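Local atomic coordinates of glucuronoarabinoxylan endo-1,4-beta-xylanase (Clostridium papyrosolvens, PDB entry 4FMV), a protein that is a family 30 glycoside hydrolase, an endoxylanase that cleaves internal beta-1,4 linkages of glucuronoarabinoxylan and may also act on related beta-glucans. Residues A[35-40]-A[265-270]; A[260-265]-A[285-290]. All coordinates share one frame; numbering follows the deposited sequence.

Both contacts lie where the (beta/alpha)8 barrel closes, in the catalytic part of a longer protein. Strand 261-266, the barrel's last, lies next to its first, 11-22. Interaction 2 packs residues 260-265 of that strand against helix 282-291, and interaction 1 sets the loop after it, within 265-270, against helix 31-40. The centres are 11 Å apart, and Trp265, where the chain turns a corner, is common to both segments without touching the partner in either. Along the sequence the segments alternate: 35-40, 260-265, 265-270, 285-290. The first and last barrel helices are thus tied to the same closing strand and its exit loop, and Gln289 of helix 282-291 hydrogen-bonds to strands 347-353 and 380-387.

Interaction 1. Residues A[35-40]-A[265-270]; sequences NSLYGD and WWITWP
Leu37 and Ile267 meet tip to tip. CG of Leu37 lies anti to its own carbonyl carbon (chi1 -66°); on Ile267 it is CG1 that is anti to the carbonyl carbon, which leaves CG2 anti to the backbone N, and CG2 is the branch that meets Leu37 CD1. In the (beta/alpha)8 barrel this joins helix 31-40, the helix after the first strand, to the loop leaving the last strand, 261-266. The outer bond of Leu37 is extended (chi2 -171°), which carries CD1 well clear of the helix and into the branches of the isoleucine. There CD1 sits 3.5 Å from Ile267 CG2, tighter than usual for two carbons, and CG1 of the same isoleucine follows at 4.0 Å from Leu37 CD1. With the backbones kept 9.2 Å apart at the CA atoms of Leu37 and Ile267, side chains alone bridge the gap, and no hydrogen bond crosses it.

Tyr38 comes in more lightly. Ile267 CD1 lies at the edge of its ring, near the ring plane, and the phenol oxygen is hydrogen-bonded to the carbonyl of Ile45 at the start of strand 45-49. The rings of Tyr38 and Tyr43 meet edge-to-face. On the loop, Ile267 also touches Ala21 of strand 11-22, so Ile267 touches both the first strand and the first helix. The neighbouring tryptophans turn the other way, with atoms of Trp265 and Trp269 over opposite faces of the Trp266 ring. Helix 31-40 finishes in a wide pi-type turn, closed by Asp40 N bonding to Asn35 O at 2.9 Å.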
ATOM      1  N   ASN A  35      -7.036  -9.824  13.820  1.00 10.89           N
ATOM      2  CA  ASN A  35      -7.569  -8.918  14.855  1.00 14.02           C
ATOM      3  C   ASN A  35      -6.513  -7.954  15.353  1.00 12.57           C
ATOM      4  O   ASN A  35      -6.802  -6.785  15.625  1.00 13.04           O
ATOM      5  CB  ASN A  35      -8.184  -9.690  16.040  1.00 15.48           C
ATOM      6  CG  ASN A  35      -9.465 -10.421  15.665  1.00 16.63           C
ATOM      7  OD1 ASN A  35     -10.074 -10.140  14.628  1.00 18.16           O
ATOM      8  ND2 ASN A  35      -9.883 -11.373  16.516  1.00 16.18           N
ATOM      9  N   SER A  36      -5.275  -8.434  15.459  1.00 11.55           N
ATOM     10  CA  SER A  36      -4.176  -7.566  15.877  1.00 10.28           C
ATOM     11  C   SER A  36      -3.886  -6.514  14.808  1.00 10.77           C
ATOM     12  O   SER A  36      -3.743  -5.329  15.114  1.00 12.71           O
ATOM     13  CB  SER A  36      -2.909  -8.382  16.165  1.00  9.83           C
ATOM     14  OG  SER A  36      -3.069  -9.222  17.304  1.00 10.92           O
ATOM     15  N   LEU A  37      -3.777  -6.960  13.559  1.00  9.09           N
ATOM     16  CA  LEU A  37      -3.392  -6.070  12.464  1.00 10.75           C
ATOM     17  C   LEU A  37      -4.540  -5.201  11.960  1.00  9.93           C
ATOM     18  O   LEU A  37      -4.373  -3.988  11.747  1.00  8.57           O
ATOM     19  CB  LEU A  37      -2.820  -6.891  11.301  1.00  8.22           C
ATOM     20  CG  LEU A  37      -1.498  -7.596  11.631  1.00 11.28           C
ATOM     21  CD1 LEU A  37      -0.914  -8.190  10.393  1.00 14.96           C
ATOM     22  CD2 LEU A  37      -0.503  -6.595  12.257  1.00 12.06           C
ATOM     23  N   TYR A  38      -5.679  -5.840  11.699  1.00  7.25           N
ATOM     24  CA  TYR A  38      -6.835  -5.133  11.170  1.00  8.02           C
ATOM     25  C   TYR A  38      -7.711  -4.442  12.204  1.00 13.31           C
ATOM     26  O   TYR A  38      -8.308  -3.410  11.887  1.00 11.81           O
ATOM     27  CB  TYR A  38      -7.594  -5.982  10.127  1.00  6.69           C
ATOM     28  CG  TYR A  38      -6.727  -6.074   8.887  1.00 10.72           C
ATOM     29  CD1 TYR A  38      -5.600  -6.908   8.863  1.00 10.36           C
ATOM     30  CD2 TYR A  38      -6.953  -5.246   7.795  1.00 10.94           C
ATOM     31  CE1 TYR A  38      -4.759  -6.960   7.756  1.00  9.56           C
ATOM     32  CE2 TYR A  38      -6.109  -5.288   6.679  1.00 10.31           C
ATOM     33  CZ  TYR A  38      -5.021  -6.144   6.670  1.00 10.27           C
ATOM     34  OH  TYR A  38      -4.185  -6.175   5.572  1.00  8.96           O
ATOM     35  N   GLY A  39      -7.906  -5.058  13.374  1.00 14.25           N
ATOM     36  CA  GLY A  39      -8.485  -4.339  14.507  1.00 13.72           C
ATOM     37  C   GLY A  39      -7.653  -3.377  15.345  1.00 12.21           C
ATOM     38  O   GLY A  39      -7.846  -2.160  15.261  1.00 12.20           O
ATOM     39  N   ASP A  40      -6.617  -3.902  16.010  1.00 10.91           N
ATOM     40  CA  ASP A  40      -5.812  -3.135  16.966  1.00 10.43           C
ATOM     41  C   ASP A  40      -5.041  -2.047  16.238  1.00 10.06           C
ATOM     42  O   ASP A  40      -5.071  -0.908  16.664  1.00 12.25           O
ATOM     43  CB  ASP A  40      -4.786  -4.015  17.727  1.00 14.66           C
ATOM     44  CG  ASP A  40      -5.443  -4.981  18.727  1.00 16.10           C
ATOM     45  OD1 ASP A  40      -6.635  -4.809  19.035  1.00 18.32           O
ATOM     46  OD2 ASP A  40      -4.764  -5.911  19.202  1.00 15.37           O
ATOM     47  N   TRP A 265       4.336  -5.887   2.263  1.00  7.58           N
ATOM     48  CA  TRP A 265       4.379  -7.251   1.759  1.00  8.39           C
ATOM     49  C   TRP A 265       3.750  -8.211   2.809  1.00 11.48           C
ATOM     50  O   TRP A 265       2.884  -7.799   3.595  1.00 12.44           O
ATOM     51  CB  TRP A 265       5.816  -7.608   1.347  1.00  7.06           C
ATOM     52  CG  TRP A 265       6.051  -8.977   0.779  1.00  9.90           C
ATOM     53  CD1 TRP A 265       7.167  -9.748   0.970  1.00 10.73           C
ATOM     54  CD2 TRP A 265       5.180  -9.747  -0.075  1.00 11.60           C
ATOM     55  NE1 TRP A 265       7.040 -10.943   0.300  1.00 10.72           N
ATOM     56  CE2 TRP A 265       5.831 -10.969  -0.346  1.00 12.29           C
ATOM     57  CE3 TRP A 265       3.917  -9.526  -0.627  1.00 11.69           C
ATOM     58  CZ2 TRP A 265       5.259 -11.964  -1.143  1.00 13.26           C
ATOM     59  CZ3 TRP A 265       3.349 -10.518  -1.424  1.00  9.79           C
ATOM     60  CH2 TRP A 265       4.022 -11.721  -1.671  1.00  9.09           C
ATOM     61  N   TRP A 266       4.005  -9.507   2.674  1.00  8.21           N
ATOM     62  CA  TRP A 266       3.253 -10.533   3.381  1.00  6.35           C
ATOM     63  C   TRP A 266       3.329 -10.551   4.913  1.00 11.24           C
ATOM     64  O   TRP A 266       4.279 -10.043   5.533  1.00  9.68           O
ATOM     65  CB  TRP A 266       3.578 -11.923   2.793  1.00  7.35           C
ATOM     66  CG  TRP A 266       5.029 -12.327   2.842  1.00 10.75           C
ATOM     67  CD1 TRP A 266       6.055 -11.704   3.520  1.00 12.66           C
ATOM     68  CD2 TRP A 266       5.620 -13.445   2.163  1.00 13.96           C
ATOM     69  NE1 TRP A 266       7.242 -12.379   3.309  1.00 12.79           N
ATOM     70  CE2 TRP A 266       7.002 -13.446   2.478  1.00 14.37           C
ATOM     71  CE3 TRP A 266       5.115 -14.443   1.323  1.00 15.90           C
ATOM     72  CZ2 TRP A 266       7.875 -14.413   1.987  1.00 14.53           C
ATOM     73  CZ3 TRP A 266       5.986 -15.404   0.826  1.00 17.32           C
ATOM     74  CH2 TRP A 266       7.352 -15.384   1.167  1.00 17.35           C
ATOM     75  N   ILE A 267       2.298 -11.141   5.525  1.00 10.59           N
ATOM     76  CA  ILE A 267       2.104 -10.998   6.958  1.00 10.03           C
ATOM     77  C   ILE A 267       2.857 -12.008   7.818  1.00 11.65           C
ATOM     78  O   ILE A 267       3.726 -11.599   8.596  1.00 13.26           O
ATOM     79  CB  ILE A 267       0.615 -10.965   7.374  1.00 11.18           C
ATOM     80  CG1 ILE A 267      -0.066  -9.701   6.830  1.00  8.14           C
ATOM     81  CG2 ILE A 267       0.511 -11.000   8.886  1.00  6.66           C
ATOM     82  CD1 ILE A 267      -1.598  -9.843   6.675  1.00  6.54           C
ATOM     83  N   THR A 268       2.582 -13.307   7.727  1.00 10.12           N
ATOM     84  CA  THR A 268       3.234 -14.084   8.774  1.00  9.88           C
ATOM     85  C   THR A 268       4.473 -14.752   8.204  1.00  8.85           C
ATOM     86  O   THR A 268       4.520 -15.962   8.007  1.00 10.29           O
ATOM     87  CB  THR A 268       2.232 -15.198   9.177  1.00 15.95           C
ATOM     88  OG1 THR A 268       1.686 -15.794   7.985  1.00 10.95           O
ATOM     89  CG2 THR A 268       1.049 -14.592   9.962  1.00 12.52           C
ATOM     90  N   TRP A 269       5.545 -13.978   8.263  1.00 10.25           N
ATOM     91  CA  TRP A 269       6.861 -14.322   7.728  1.00 12.82           C
ATOM     92  C   TRP A 269       7.874 -13.509   8.520  1.00 13.73           C
ATOM     93  O   TRP A 269       7.518 -12.442   9.002  1.00 17.29           O
ATOM     94  CB  TRP A 269       6.915 -13.983   6.242  1.00 11.54           C
ATOM     95  CG  TRP A 269       6.059 -14.896   5.411  1.00 15.22           C
ATOM     96  CD1 TRP A 269       4.750 -14.714   5.053  1.00 16.47           C
ATOM     97  CD2 TRP A 269       6.464 -16.139   4.830  1.00 17.88           C
ATOM     98  NE1 TRP A 269       4.312 -15.777   4.292  1.00 18.19           N
ATOM     99  CE2 TRP A 269       5.350 -16.657   4.128  1.00 18.93           C
ATOM    100  CE3 TRP A 269       7.662 -16.864   4.831  1.00 19.97           C
ATOM    101  CZ2 TRP A 269       5.400 -17.866   3.443  1.00 19.90           C
ATOM    102  CZ3 TRP A 269       7.707 -18.070   4.150  1.00 22.83           C
ATOM    103  CH2 TRP A 269       6.585 -18.556   3.465  1.00 22.19           C
ATOM    104  N   PRO A 270       9.132 -13.961   8.609  1.00 14.26           N
ATOM    105  CA  PRO A 270      10.182 -13.201   9.305  1.00 15.86           C
ATOM    106  C   PRO A 270      10.446 -11.797   8.736  1.00 16.49           C
ATOM    107  O   PRO A 270      10.725 -10.878   9.513  1.00 14.42           O
ATOM    108  CB  PRO A 270      11.421 -14.072   9.107  1.00 18.29           C
ATOM    109  CG  PRO A 270      10.869 -15.481   8.995  1.00 19.39           C
ATOM    110  CD  PRO A 270       9.578 -15.322   8.241  1.00 17.71           C
TER

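Interaction 2. Residues A[260-265]-A[285-290]; sequences NAYIYW and YVLGQF
Leu287 divides its two methyls between two tyrosines of the strand. CD1 lies 4.1 Å from Tyr262 CD1, approaching that ring on a slant, and it is also near the carbonyl of the same residue, with Tyr262 O 4.2 Å away. CD2 goes to the next residue on that outer side of the strand, resting 4.1 Å from Tyr264 CB, on the methylene and not on the ring. In Leu287, CG is anti to the backbone N (chi1 -176°), which swings the two methyls toward the strand. The CA atoms of Tyr264 and Leu287 are 8.2 Å apart, a spacing bridged by side chains, with no hydrogen bond across it. Tyr262 and Tyr264, two residues apart, both face the helix, whereas Ile263 between them points away, toward the barrel interior.

The next shell fixes the two phenols. Tyr262 OH is hydrogen-bonded to Glu249 OE2 of helix 240-255, and the Tyr262 side chain also touches Ile250 and Met230. Tyr264 OH is gripped twice, taking a bond from the backbone N of Phe235 and giving one to the carbonyl O of Asn271. Each tyrosine is therefore anchored by its hydroxyl while its inner part packs against the leucine, and these buried polar ends are satisfied.

Farther out, strand 261-266 pairs in parallel with 227-232 and 11-22, as expected of the barrel's closing strand. Helix 282-291 lies over its outer face, with Val286 and Phe290 against helix 240-255, while Gln289 holds Thr353 and Tyr351 of strand 347-353 and its carbonyl reaches Thr383 of strand 380-387, placing the helix between the barrel and the beta-rich side domain.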
ATOM      1  N   ASN A 260      -1.816   7.459  -2.601  1.00  8.99           N
ATOM      2  CA  ASN A 260      -3.062   7.271  -1.870  1.00  7.97           C
ATOM      3  C   ASN A 260      -2.982   6.148  -0.842  1.00 11.58           C
ATOM      4  O   ASN A 260      -3.772   6.098   0.093  1.00 12.52           O
ATOM      5  CB  ASN A 260      -4.216   7.037  -2.857  1.00  6.60           C
ATOM      6  CG  ASN A 260      -4.325   8.144  -3.900  1.00 11.45           C
ATOM      7  OD1 ASN A 260      -3.900   7.977  -5.032  1.00 10.28           O
ATOM      8  ND2 ASN A 260      -4.874   9.289  -3.508  1.00 13.84           N
ATOM      9  N   ALA A 261      -2.028   5.232  -1.017  1.00 13.82           N
ATOM     10  CA  ALA A 261      -1.928   4.072  -0.136  1.00  9.76           C
ATOM     11  C   ALA A 261      -0.495   3.533  -0.076  1.00 10.98           C
ATOM     12  O   ALA A 261       0.267   3.694  -1.028  1.00 10.29           O
ATOM     13  CB  ALA A 261      -2.866   2.973  -0.622  1.00  5.49           C
ATOM     14  N   TYR A 262      -0.140   2.890   1.034  1.00 10.09           N
ATOM     15  CA  TYR A 262       1.146   2.201   1.153  1.00 11.42           C
ATOM     16  C   TYR A 262       0.850   0.822   1.739  1.00 11.63           C
ATOM     17  O   TYR A 262       0.352   0.706   2.867  1.00 11.76           O
ATOM     18  CB  TYR A 262       2.121   2.992   2.038  1.00 10.72           C
ATOM     19  CG  TYR A 262       3.528   2.387   2.157  1.00  8.96           C
ATOM     20  CD1 TYR A 262       3.765   1.271   2.958  1.00  9.29           C
ATOM     21  CD2 TYR A 262       4.608   2.955   1.495  1.00  9.19           C
ATOM     22  CE1 TYR A 262       5.033   0.740   3.099  1.00 10.43           C
ATOM     23  CE2 TYR A 262       5.894   2.413   1.612  1.00 11.99           C
ATOM     24  CZ  TYR A 262       6.090   1.298   2.411  1.00 11.10           C
ATOM     25  OH  TYR A 262       7.358   0.761   2.541  1.00 10.41           O
ATOM     26  N   ILE A 263       1.136  -0.230   0.974  0.50  9.68           N
ATOM     27  CA  ILE A 263       0.786  -1.585   1.394  0.50  8.59           C
ATOM     28  C   ILE A 263       2.036  -2.440   1.542  0.50  8.72           C
ATOM     29  O   ILE A 263       2.786  -2.626   0.590  0.50  6.84           O
ATOM     30  CB  ILE A 263      -0.187  -2.270   0.395  0.50  7.01           C
ATOM     31  CG1 ILE A 263      -1.516  -1.514   0.307  0.50  6.29           C
ATOM     32  CG2 ILE A 263      -0.435  -3.738   0.777  0.50  6.37           C
ATOM     33  CD1 ILE A 263      -1.698  -0.711  -0.989  0.50  2.91           C
ATOM     34  N   TYR A 264       2.250  -2.948   2.750  1.00  6.22           N
ATOM     35  CA  TYR A 264       3.372  -3.817   3.066  1.00 10.34           C
ATOM     36  C   TYR A 264       3.233  -5.168   2.338  1.00  9.16           C
ATOM     37  O   TYR A 264       2.165  -5.548   1.874  1.00  8.93           O
ATOM     38  CB  TYR A 264       3.473  -4.020   4.606  1.00  8.14           C
ATOM     39  CG  TYR A 264       4.811  -4.542   5.110  1.00  9.23           C
ATOM     40  CD1 TYR A 264       5.839  -3.667   5.450  1.00  9.42           C
ATOM     41  CD2 TYR A 264       5.042  -5.917   5.262  1.00  7.69           C
ATOM     42  CE1 TYR A 264       7.061  -4.138   5.915  1.00 11.23           C
ATOM     43  CE2 TYR A 264       6.278  -6.403   5.716  1.00  7.54           C
ATOM     44  CZ  TYR A 264       7.275  -5.503   6.044  1.00 12.06           C
ATOM     45  OH  TYR A 264       8.500  -5.957   6.474  1.00 11.44           O
ATOM     46  N   TRP A 265       4.336  -5.887   2.263  1.00  7.58           N
ATOM     47  CA  TRP A 265       4.379  -7.251   1.759  1.00  8.39           C
ATOM     48  C   TRP A 265       3.750  -8.211   2.809  1.00 11.48           C
ATOM     49  O   TRP A 265       2.884  -7.799   3.595  1.00 12.44           O
ATOM     50  CB  TRP A 265       5.816  -7.608   1.347  1.00  7.06           C
ATOM     51  CG  TRP A 265       6.051  -8.977   0.779  1.00  9.90           C
ATOM     52  CD1 TRP A 265       7.167  -9.748   0.970  1.00 10.73           C
ATOM     53  CD2 TRP A 265       5.180  -9.747  -0.075  1.00 11.60           C
ATOM     54  NE1 TRP A 265       7.040 -10.943   0.300  1.00 10.72           N
ATOM     55  CE2 TRP A 265       5.831 -10.969  -0.346  1.00 12.29           C
ATOM     56  CE3 TRP A 265       3.917  -9.526  -0.627  1.00 11.69           C
ATOM     57  CZ2 TRP A 265       5.259 -11.964  -1.143  1.00 13.26           C
ATOM     58  CZ3 TRP A 265       3.349 -10.518  -1.424  1.00  9.79           C
ATOM     59  CH2 TRP A 265       4.022 -11.721  -1.671  1.00  9.09           C
ATOM     60  N   TYR A 285       3.878  -2.045  13.879  1.00 10.25           N
ATOM     61  CA  TYR A 285       3.527  -0.832  14.614  1.00 10.84           C
ATOM     62  C   TYR A 285       3.992   0.435  13.876  1.00 12.99           C
ATOM     63  O   TYR A 285       3.290   1.449  13.884  1.00  9.80           O
ATOM     64  CB  TYR A 285       4.106  -0.877  16.018  1.00 10.38           C
ATOM     65  CG  TYR A 285       3.553  -2.012  16.866  1.00 10.14           C
ATOM     66  CD1 TYR A 285       2.371  -1.856  17.580  1.00 11.10           C
ATOM     67  CD2 TYR A 285       4.203  -3.236  16.939  1.00  8.62           C
ATOM     68  CE1 TYR A 285       1.858  -2.886  18.364  1.00 12.50           C
ATOM     69  CE2 TYR A 285       3.695  -4.287  17.730  1.00 12.06           C
ATOM     70  CZ  TYR A 285       2.520  -4.101  18.428  1.00 13.25           C
ATOM     71  OH  TYR A 285       2.003  -5.107  19.213  1.00 17.63           O
ATOM     72  N   VAL A 286       5.150   0.371  13.219  1.00 11.05           N
ATOM     73  CA  VAL A 286       5.568   1.479  12.354  1.00 10.56           C
ATOM     74  C   VAL A 286       4.449   1.788  11.348  1.00 10.57           C
ATOM     75  O   VAL A 286       4.035   2.938  11.199  1.00 10.92           O
ATOM     76  CB  VAL A 286       6.852   1.165  11.570  1.00  7.82           C
ATOM     77  CG1 VAL A 286       7.103   2.276  10.482  1.00  8.03           C
ATOM     78  CG2 VAL A 286       8.049   1.018  12.515  1.00  5.95           C
ATOM     79  N   LEU A 287       3.955   0.764  10.657  1.00  9.86           N
ATOM     80  CA  LEU A 287       2.875   0.983   9.696  1.00 10.10           C
ATOM     81  C   LEU A 287       1.603   1.444  10.399  1.00 12.21           C
ATOM     82  O   LEU A 287       0.850   2.269   9.862  1.00 12.37           O
ATOM     83  CB  LEU A 287       2.624  -0.261   8.837  1.00 11.89           C
ATOM     84  CG  LEU A 287       1.582  -0.155   7.722  1.00 10.57           C
ATOM     85  CD1 LEU A 287       2.025   0.875   6.686  1.00  7.53           C
ATOM     86  CD2 LEU A 287       1.380  -1.514   7.047  1.00 11.48           C
ATOM     87  N   GLY A 288       1.364   0.925  11.602  1.00 12.93           N
ATOM     88  CA  GLY A 288       0.201   1.321  12.385  1.00 12.95           C
ATOM     89  C   GLY A 288       0.154   2.790  12.801  1.00 12.78           C
ATOM     90  O   GLY A 288      -0.933   3.346  13.010  1.00 10.53           O
ATOM     91  N   GLN A 289       1.323   3.415  12.962  1.00  9.86           N
ATOM     92  CA  GLN A 289       1.408   4.845  13.260  1.00  9.84           C
ATOM     93  C   GLN A 289       0.684   5.651  12.193  1.00 12.36           C
ATOM     94  O   GLN A 289       0.220   6.781  12.445  1.00 12.75           O
ATOM     95  CB  GLN A 289       2.873   5.292  13.294  1.00  9.36           C
ATOM     96  CG  GLN A 289       3.720   4.653  14.393  1.00  7.58           C
ATOM     97  CD  GLN A 289       3.477   5.228  15.769  1.00 10.18           C
ATOM     98  OE1 GLN A 289       3.841   4.617  16.773  1.00 12.78           O
ATOM     99  NE2 GLN A 289       2.874   6.413  15.831  1.00  8.91           N
ATOM    100  N   PHE A 290       0.623   5.071  10.992  1.00 12.93           N
ATOM    101  CA  PHE A 290      -0.156   5.611   9.873  1.00  7.51           C
ATOM    102  C   PHE A 290      -1.568   5.046   9.863  1.00  8.21           C
ATOM    103  O   PHE A 290      -2.542   5.815   9.927  1.00  9.26           O
ATOM    104  CB  PHE A 290       0.533   5.357   8.527  1.00  8.37           C
ATOM    105  CG  PHE A 290       1.838   6.118   8.356  1.00 11.10           C
ATOM    106  CD1 PHE A 290       3.041   5.564   8.765  1.00  8.54           C
ATOM    107  CD2 PHE A 290       1.846   7.391   7.796  1.00 10.05           C
ATOM    108  CE1 PHE A 290       4.238   6.272   8.623  1.00 10.45           C
ATOM    109  CE2 PHE A 290       3.035   8.102   7.635  1.00 11.34           C
ATOM    110  CZ  PHE A 290       4.235   7.541   8.051  1.00  9.99           C
TER